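Local coordinates for disulfide bond protein A (PDB 3BCI), which probably catalyses disulfide formation in proteins as a thioredoxin-fold thiol:disulfide oxidoreductase of the DsbA subfamily, at residues Leu80-Gln85 / Lys108-Asp113; Leu98-Leu103 / Asp123-Asp128. All blocks are in the same frame, centred on the assembly; numbering follows the deposited sequence.

Interaction 1: Leu80-Gln85 / Lys108-Asp113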
ATOM      1  N   LEU A  80      -0.165  -3.511   7.231  1.00 24.54           N
ATOM      2  CA  LEU A  80      -0.270  -4.659   6.341  1.00 29.10           C
ATOM      3  C   LEU A  80      -1.643  -5.326   6.382  1.00 25.51           C
ATOM      4  O   LEU A  80      -2.121  -5.829   5.363  1.00 26.72           O
ATOM      5  CB  LEU A  80       0.845  -5.670   6.639  1.00 24.30           C
ATOM      6  CG  LEU A  80       2.233  -5.126   6.269  1.00 38.40           C
ATOM      7  CD1 LEU A  80       3.297  -6.182   6.548  1.00 36.15           C
ATOM      8  CD2 LEU A  80       2.258  -4.729   4.794  1.00 36.99           C
ATOM      9  N   ASP A  81      -2.289  -5.334   7.546  1.00 27.01           N
ATOM     10  CA  ASP A  81      -3.618  -5.928   7.635  1.00 30.52           C
ATOM     11  C   ASP A  81      -4.582  -5.039   6.868  1.00 27.32           C
ATOM     12  O   ASP A  81      -5.470  -5.520   6.166  1.00 24.41           O
ATOM     13  CB  ASP A  81      -4.101  -6.031   9.086  1.00 32.79           C
ATOM     14  CG  ASP A  81      -3.346  -7.067   9.883  1.00 38.23           C
ATOM     15  OD1 ASP A  81      -2.911  -8.084   9.303  1.00 34.85           O
ATOM     16  OD2 ASP A  81      -3.203  -6.867  11.104  1.00 47.44           O
ATOM     17  N   PHE A  82      -4.406  -3.730   7.025  1.00 24.52           N
ATOM     18  CA  PHE A  82      -5.260  -2.764   6.346  1.00 23.22           C
ATOM     19  C   PHE A  82      -5.157  -2.964   4.838  1.00 26.62           C
ATOM     20  O   PHE A  82      -6.161  -3.014   4.129  1.00 24.71           O
ATOM     21  CB  PHE A  82      -4.824  -1.339   6.690  1.00 22.18           C
ATOM     22  CG  PHE A  82      -5.698  -0.283   6.077  1.00 19.60           C
ATOM     23  CD1 PHE A  82      -6.971  -0.049   6.575  1.00 21.28           C
ATOM     24  CD2 PHE A  82      -5.268   0.437   4.965  1.00 25.77           C
ATOM     25  CE1 PHE A  82      -7.805   0.882   5.975  1.00 23.43           C
ATOM     26  CE2 PHE A  82      -6.094   1.371   4.356  1.00 24.94           C
ATOM     27  CZ  PHE A  82      -7.367   1.593   4.862  1.00 28.99           C
ATOM     28  N   GLN A  83      -3.925  -3.076   4.360  1.00 23.28           N
ATOM     29  CA  GLN A  83      -3.657  -3.249   2.947  1.00 22.10           C
ATOM     30  C   GLN A  83      -4.303  -4.532   2.431  1.00 23.16           C
ATOM     31  O   GLN A  83      -5.007  -4.525   1.419  1.00 23.14           O
ATOM     32  CB  GLN A  83      -2.141  -3.266   2.739  1.00 27.14           C
ATOM     33  CG  GLN A  83      -1.691  -3.131   1.317  1.00 38.62           C
ATOM     34  CD  GLN A  83      -0.250  -2.676   1.222  1.00 35.01           C
ATOM     35  OE1 GLN A  83       0.661  -3.357   1.693  1.00 30.01           O
ATOM     36  NE2 GLN A  83      -0.038  -1.512   0.617  1.00 32.22           N
ATOM     37  N   LYS A  84      -4.085  -5.632   3.140  1.00 22.64           N
ATOM     38  CA  LYS A  84      -4.660  -6.910   2.737  1.00 29.01           C
ATOM     39  C   LYS A  84      -6.181  -6.838   2.691  1.00 28.88           C
ATOM     40  O   LYS A  84      -6.807  -7.242   1.710  1.00 26.23           O
ATOM     41  CB  LYS A  84      -4.231  -8.013   3.709  1.00 36.49           C
ATOM     42  CG  LYS A  84      -4.877  -9.371   3.431  1.00 41.66           C
ATOM     43  CD  LYS A  84      -4.259 -10.456   4.297  1.00 52.40           C
ATOM     44  CE  LYS A  84      -4.536 -10.215   5.771  1.00 58.41           C
ATOM     45  NZ  LYS A  84      -3.555 -10.926   6.638  1.00 61.01           N
ATOM     46  N   GLN A  85      -6.770  -6.318   3.764  1.00 29.67           N
ATOM     47  CA  GLN A  85      -8.218  -6.200   3.865  1.00 31.26           C
ATOM     48  C   GLN A  85      -8.815  -5.255   2.829  1.00 30.65           C
ATOM     49  O   GLN A  85      -9.935  -5.472   2.362  1.00 29.31           O
ATOM     50  CB  GLN A  85      -8.610  -5.759   5.280  1.00 37.07           C
ATOM     51  CG  GLN A  85      -8.440  -6.858   6.330  1.00 37.41           C
ATOM     52  CD  GLN A  85      -8.667  -6.365   7.754  1.00 49.34           C
ATOM     53  OE1 GLN A  85      -9.623  -5.636   8.028  1.00 57.80           O
ATOM     54  NE2 GLN A  85      -7.794  -6.778   8.670  1.00 50.10           N
ATOM     55  N   LYS A 108     -12.010   1.259  10.990  1.00 27.92           N
ATOM     56  CA  LYS A 108     -12.597   0.784  12.237  1.00 31.31           C
ATOM     57  C   LYS A 108     -12.429  -0.728  12.396  1.00 32.42           C
ATOM     58  O   LYS A 108     -12.394  -1.240  13.515  1.00 32.81           O
ATOM     59  CB  LYS A 108     -14.081   1.168  12.306  1.00 31.62           C
ATOM     60  CG  LYS A 108     -14.310   2.676  12.376  1.00 31.72           C
ATOM     61  CD  LYS A 108     -15.786   3.026  12.470  1.00 34.60           C
ATOM     62  CE  LYS A 108     -15.982   4.529  12.581  1.00 36.20           C
ATOM     63  NZ  LYS A 108     -17.427   4.887  12.626  1.00 35.43           N
ATOM     64  N   GLN A 109     -12.318  -1.441  11.278  1.00 32.37           N
ATOM     65  CA  GLN A 109     -12.134  -2.893  11.320  1.00 33.36           C
ATOM     66  C   GLN A 109     -10.774  -3.265  11.900  1.00 32.83           C
ATOM     67  O   GLN A 109     -10.535  -4.425  12.234  1.00 37.72           O
ATOM     68  CB  GLN A 109     -12.253  -3.504   9.919  1.00 32.28           C
ATOM     69  CG  GLN A 109     -13.669  -3.605   9.391  1.00 48.42           C
ATOM     70  CD  GLN A 109     -13.721  -4.080   7.948  1.00 44.14           C
ATOM     71  OE1 GLN A 109     -14.794  -4.177   7.357  1.00 56.26           O
ATOM     72  NE2 GLN A 109     -12.559  -4.377   7.375  1.00 55.04           N
ATOM     73  N   LEU A 110      -9.876  -2.289  12.004  1.00 28.68           N
ATOM     74  CA  LEU A 110      -8.550  -2.551  12.562  1.00 31.31           C
ATOM     75  C   LEU A 110      -8.624  -2.660  14.088  1.00 32.98           C
ATOM     76  O   LEU A 110      -7.730  -3.215  14.731  1.00 34.37           O
ATOM     77  CB  LEU A 110      -7.579  -1.436  12.168  1.00 35.59           C
ATOM     78  CG  LEU A 110      -7.323  -1.256  10.668  1.00 32.98           C
ATOM     79  CD1 LEU A 110      -6.362  -0.097  10.448  1.00 28.34           C
ATOM     80  CD2 LEU A 110      -6.753  -2.539  10.086  1.00 32.45           C
ATOM     81  N   HIS A 111      -9.692  -2.114  14.660  1.00 35.23           N
ATOM     82  CA  HIS A 111      -9.908  -2.154  16.103  1.00 37.21           C
ATOM     83  C   HIS A 111      -8.789  -1.535  16.919  1.00 36.64           C
ATOM     84  O   HIS A 111      -8.296  -2.132  17.878  1.00 39.41           O
ATOM     85  CB  HIS A 111     -10.139  -3.597  16.552  1.00 43.10           C
ATOM     86  CG  HIS A 111     -11.325  -4.235  15.903  1.00 53.80           C
ATOM     87  ND1 HIS A 111     -12.555  -3.615  15.840  1.00 57.32           N
ATOM     88  CD2 HIS A 111     -11.467  -5.421  15.267  1.00 54.11           C
ATOM     89  CE1 HIS A 111     -13.403  -4.391  15.189  1.00 59.43           C
ATOM     90  NE2 HIS A 111     -12.768  -5.493  14.830  1.00 58.97           N
ATOM     91  N   LEU A 112      -8.391  -0.331  16.527  1.00 27.34           N
ATOM     92  CA  LEU A 112      -7.348   0.399  17.230  1.00 32.32           C
ATOM     93  C   LEU A 112      -8.077   1.093  18.371  1.00 34.27           C
ATOM     94  O   LEU A 112      -9.305   1.012  18.462  1.00 30.09           O
ATOM     95  CB  LEU A 112      -6.740   1.458  16.309  1.00 25.48           C
ATOM     96  CG  LEU A 112      -6.274   0.999  14.926  1.00 27.58           C
ATOM     97  CD1 LEU A 112      -5.942   2.221  14.080  1.00 26.43           C
ATOM     98  CD2 LEU A 112      -5.065   0.086  15.055  1.00 31.62           C
ATOM     99  N   ASP A 113      -7.344   1.768  19.248  1.00 31.36           N
ATOM    100  CA  ASP A 113      -8.021   2.471  20.322  1.00 36.95           C
ATOM    101  C   ASP A 113      -8.796   3.603  19.650  1.00 38.04           C
ATOM    102  O   ASP A 113      -8.401   4.093  18.588  1.00 30.99           O
ATOM    103  CB  ASP A 113      -7.033   3.036  21.344  1.00 44.11           C
ATOM    104  CG  ASP A 113      -6.233   4.200  20.805  1.00 51.24           C
ATOM    105  OD1 ASP A 113      -5.191   3.956  20.166  1.00 57.67           O
ATOM    106  OD2 ASP A 113      -6.649   5.361  21.018  1.00 50.49           O
TER
HETATM  107  O   HOH W   1      -8.365  -6.432  11.736  1.00 55.29           O
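With CG anti to the carbonyl carbon (chi1 -62°) and chi2 extended, Leu110 sends its two methyl groups against Phe82, whose own CG lies anti to the backbone N. CD1 of Leu110 meets CD1 of the Phe82 ring obliquely at 3.9 Å, while Leu110 CD2 comes to 4.0 Å from Phe82 CA. One branch therefore packs on the ring and the other on the helix backbone, and CD2 also brushes CB of Asp81. One helical turn beyond Asp81, Gln85 reaches across with an extended chain to the equally extended Gln109. Gln109 NE2 gives Gln85 OE1 a weak hydrogen bond, 3.3 Å long and bent to 134° at the hydrogen, with the two amide planes 30° apart. Gln85 NE2 donates to water 1 at 3.1 Å, and the same water donates to Gln109 O at 3.0 Å. With one weak direct link and one through water, the amide's orientation is probably favoured rather than fixed. The carboxylate of Asp81 turns to Arg38 in a salt bridge, with a long second one to Lys84. Within the helical region inserted in the thioredoxin fold of DsbA proteins, the contact sets the type I turn from Lys108 to His111, at the end of helix 100-108, against helix 79-88; Val71 of helix 61-74 touches both Phe82 and Leu110, and Gln83 meets strand 48-53.

Interaction 2: Leu98-Leu103 / Asp123-Asp128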
ATOM      1  N   LEU A  98     -13.880   3.319  -3.609  1.00 33.79           N
ATOM      2  CA  LEU A  98     -13.076   3.767  -2.471  1.00 34.19           C
ATOM      3  C   LEU A  98     -13.675   5.029  -1.857  1.00 27.24           C
ATOM      4  O   LEU A  98     -13.075   6.099  -1.880  1.00 31.80           O
ATOM      5  CB  LEU A  98     -11.623   4.021  -2.895  1.00 24.39           C
ATOM      6  CG  LEU A  98     -10.793   2.761  -3.167  1.00 34.02           C
ATOM      7  CD1 LEU A  98      -9.505   3.128  -3.887  1.00 33.48           C
ATOM      8  CD2 LEU A  98     -10.496   2.056  -1.844  1.00 25.13           C
ATOM      9  N   THR A  99     -14.870   4.880  -1.297  1.00 29.29           N
ATOM     10  CA  THR A  99     -15.582   5.983  -0.667  1.00 31.62           C
ATOM     11  C   THR A  99     -15.097   6.172   0.770  1.00 28.66           C
ATOM     12  O   THR A  99     -14.485   5.280   1.351  1.00 31.01           O
ATOM     13  CB  THR A  99     -17.090   5.700  -0.631  1.00 32.72           C
ATOM     14  OG1 THR A  99     -17.337   4.560   0.202  1.00 31.77           O
ATOM     15  CG2 THR A  99     -17.614   5.402  -2.041  1.00 31.94           C
ATOM     16  N   LYS A 100     -15.374   7.337   1.342  1.00 28.87           N
ATOM     17  CA  LYS A 100     -14.967   7.603   2.714  1.00 30.04           C
ATOM     18  C   LYS A 100     -15.734   6.686   3.662  1.00 32.27           C
ATOM     19  O   LYS A 100     -15.238   6.321   4.730  1.00 28.84           O
ATOM     20  CB  LYS A 100     -15.220   9.067   3.056  1.00 30.53           C
ATOM     21  CG  LYS A 100     -14.362  10.021   2.241  1.00 30.15           C
ATOM     22  CD  LYS A 100     -14.577  11.466   2.652  1.00 31.25           C
ATOM     23  CE  LYS A 100     -13.737  12.396   1.792  1.00 37.74           C
ATOM     24  NZ  LYS A 100     -14.002  13.825   2.107  1.00 41.81           N
ATOM     25  N   GLU A 101     -16.943   6.306   3.261  1.00 30.74           N
ATOM     26  CA  GLU A 101     -17.761   5.414   4.068  1.00 32.51           C
ATOM     27  C   GLU A 101     -17.062   4.065   4.181  1.00 25.17           C
ATOM     28  O   GLU A 101     -16.893   3.533   5.274  1.00 28.70           O
ATOM     29  CB  GLU A 101     -19.139   5.205   3.428  1.00 35.30           C
ATOM     30  CG  GLU A 101     -20.096   4.386   4.299  1.00 41.81           C
ATOM     31  CD  GLU A 101     -21.327   3.905   3.548  0.50 40.70           C
ATOM     32  OE1 GLU A 101     -21.732   4.567   2.571  0.50 33.63           O
ATOM     33  OE2 GLU A 101     -21.901   2.869   3.947  0.50 40.48           O
ATOM     34  N   LEU A 102     -16.660   3.512   3.040  1.00 29.90           N
ATOM     35  CA  LEU A 102     -15.983   2.220   3.029  1.00 28.72           C
ATOM     36  C   LEU A 102     -14.626   2.300   3.717  1.00 27.52           C
ATOM     37  O   LEU A 102     -14.252   1.405   4.475  1.00 27.82           O
ATOM     38  CB  LEU A 102     -15.810   1.712   1.592  1.00 32.03           C
ATOM     39  CG  LEU A 102     -15.084   0.371   1.435  1.00 30.84           C
ATOM     40  CD1 LEU A 102     -15.573  -0.344   0.187  1.00 36.63           C
ATOM     41  CD2 LEU A 102     -13.573   0.601   1.375  1.00 28.21           C
ATOM     42  N   LEU A 103     -13.881   3.369   3.455  1.00 23.66           N
ATOM     43  CA  LEU A 103     -12.572   3.515   4.084  1.00 30.48           C
ATOM     44  C   LEU A 103     -12.696   3.650   5.605  1.00 28.43           C
ATOM     45  O   LEU A 103     -11.944   3.019   6.349  1.00 25.90           O
ATOM     46  CB  LEU A 103     -11.831   4.711   3.478  1.00 24.32           C
ATOM     47  CG  LEU A 103     -11.414   4.452   2.021  1.00 26.86           C
ATOM     48  CD1 LEU A 103     -10.975   5.745   1.362  1.00 26.16           C
ATOM     49  CD2 LEU A 103     -10.295   3.418   1.985  1.00 22.94           C
ATOM     50  N   ASP A 123      -7.263  12.777   9.698  1.00 28.03           N
ATOM     51  CA  ASP A 123      -6.066  13.131   8.944  1.00 27.88           C
ATOM     52  C   ASP A 123      -6.183  12.933   7.431  1.00 26.31           C
ATOM     53  O   ASP A 123      -5.835  13.830   6.667  1.00 24.21           O
ATOM     54  CB  ASP A 123      -4.857  12.355   9.485  1.00 26.56           C
ATOM     55  CG  ASP A 123      -3.524  12.933   9.006  1.00 31.00           C
ATOM     56  OD1 ASP A 123      -3.146  12.718   7.835  1.00 26.49           O
ATOM     57  OD2 ASP A 123      -2.856  13.614   9.811  1.00 32.74           O
ATOM     58  N   TYR A 124      -6.686  11.782   6.990  1.00 21.53           N
ATOM     59  CA  TYR A 124      -6.792  11.536   5.554  1.00 24.51           C
ATOM     60  C   TYR A 124      -7.864  12.367   4.857  1.00 28.74           C
ATOM     61  O   TYR A 124      -7.883  12.452   3.632  1.00 26.90           O
ATOM     62  CB  TYR A 124      -6.996  10.034   5.275  1.00 22.17           C
ATOM     63  CG  TYR A 124      -8.424   9.538   5.140  1.00 22.25           C
ATOM     64  CD1 TYR A 124      -9.091   9.596   3.916  1.00 25.01           C
ATOM     65  CD2 TYR A 124      -9.089   8.959   6.224  1.00 23.00           C
ATOM     66  CE1 TYR A 124     -10.388   9.083   3.773  1.00 25.52           C
ATOM     67  CE2 TYR A 124     -10.384   8.445   6.094  1.00 21.36           C
ATOM     68  CZ  TYR A 124     -11.026   8.508   4.867  1.00 26.82           C
ATOM     69  OH  TYR A 124     -12.300   7.993   4.734  1.00 27.17           O
ATOM     70  N   LYS A 125      -8.738  12.998   5.636  1.00 26.86           N
ATOM     71  CA  LYS A 125      -9.798  13.827   5.069  1.00 25.33           C
ATOM     72  C   LYS A 125      -9.460  15.315   5.133  1.00 28.02           C
ATOM     73  O   LYS A 125     -10.208  16.148   4.628  1.00 31.24           O
ATOM     74  CB  LYS A 125     -11.115  13.593   5.810  1.00 25.22           C
ATOM     75  CG  LYS A 125     -11.608  12.152   5.792  1.00 25.81           C
ATOM     76  CD  LYS A 125     -12.929  12.022   6.534  1.00 25.36           C
ATOM     77  CE  LYS A 125     -13.423  10.590   6.525  1.00 22.32           C
ATOM     78  NZ  LYS A 125     -14.701  10.444   7.262  1.00 25.30           N
ATOM     79  N   THR A 126      -8.335  15.648   5.755  1.00 27.78           N
ATOM     80  CA  THR A 126      -7.931  17.045   5.894  1.00 27.43           C
ATOM     81  C   THR A 126      -6.943  17.486   4.816  1.00 30.42           C
ATOM     82  O   THR A 126      -5.841  16.955   4.714  1.00 28.64           O
ATOM     83  CB  THR A 126      -7.298  17.295   7.272  1.00 25.53           C
ATOM     84  OG1 THR A 126      -8.220  16.902   8.297  1.00 31.67           O
ATOM     85  CG2 THR A 126      -6.957  18.773   7.445  1.00 28.10           C
ATOM     86  N   LYS A 127      -7.337  18.470   4.018  1.00 31.80           N
ATOM     87  CA  LYS A 127      -6.469  18.954   2.959  1.00 35.96           C
ATOM     88  C   LYS A 127      -5.089  19.339   3.474  1.00 35.06           C
ATOM     89  O   LYS A 127      -4.959  19.992   4.507  1.00 30.73           O
ATOM     90  CB  LYS A 127      -7.100  20.150   2.249  1.00 35.69           C
ATOM     91  CG  LYS A 127      -6.132  20.863   1.317  1.00 46.56           C
ATOM     92  CD  LYS A 127      -6.801  21.285   0.023  1.00 55.61           C
ATOM     93  CE  LYS A 127      -5.804  21.966  -0.900  1.00 56.38           C
ATOM     94  NZ  LYS A 127      -6.398  22.231  -2.237  1.00 67.12           N
ATOM     95  N   ASP A 128      -4.066  18.916   2.738  1.00 28.84           N
ATOM     96  CA  ASP A 128      -2.674  19.193   3.073  1.00 34.01           C
ATOM     97  C   ASP A 128      -2.155  18.612   4.379  1.00 35.13           C
ATOM     98  O   ASP A 128      -1.170  19.100   4.926  1.00 32.68           O
ATOM     99  CB  ASP A 128      -2.406  20.700   3.033  1.00 43.16           C
ATOM    100  CG  ASP A 128      -2.446  21.250   1.619  1.00 50.77           C
ATOM    101  OD1 ASP A 128      -1.856  20.612   0.719  1.00 54.15           O
ATOM    102  OD2 ASP A 128      -3.060  22.314   1.404  1.00 52.99           O
TER
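Tyr124 pushes its phenol end into the first turn of helix 100-108, where OH lies 3.4 Å from Lys100 CA and 3.5 Å from Leu103 CB. The ring meets Leu103 obliquely, with CZ 4.1 Å from Leu103 CB and CE1 near Leu103 CD1. Although Lys100 O is also close to the hydroxyl, the angle is too poor for a hydrogen bond; the polar partner of Tyr124 OH is Asp104, the residue after Leu103. This joins the start of helix 100-108 to the last turn of helix 114-125 in the helical region that DsbA proteins carry as an insertion in their thioredoxin fold. Helix 61-74 packs on Tyr124 through Arg66, Ala67 and Ala70. On the ring itself, Lys125 CG sits 3.7 Å above the plane, over its centre. The Lys125 chain runs on extended, CG anti to the carbonyl carbon (chi1 -59°), bringing CE to 4.1 Å from Lys100 CD. Its NZ forms a salt bridge with Asp104, whose carboxylate therefore serves both Tyr124 and Lys125. Lys100 NZ and Lys125 NZ, like charges, stay 6.2 Å apart, with Asp104 as counter-charge to Lys125. Thr99 is the N-cap of helix 100-108, its OG1 accepting from Leu102 N at 3.1 Å.

The centres of interactions 1 and 2 lie about 15 Å apart, and their nearest atoms about 4 Å, without touching. Along the chain their segments alternate, in the order 80-85, 98-103, 108-113, 123-128. Helix 100-108 connects them: its first turn takes part in interaction 2, and the turn at its end in interaction 1. Helix 114-125 then starts just after 108-113, and its last turn takes part in interaction 2. Helix 61-74 lies beside both, through Val71 in one and Ala67 and Ala70 in the other. Both contacts lie in the helical region inserted in the thioredoxin fold, joining helix 79-88 to the end of helix 100-108 and the start of that helix to the end of helix 114-125.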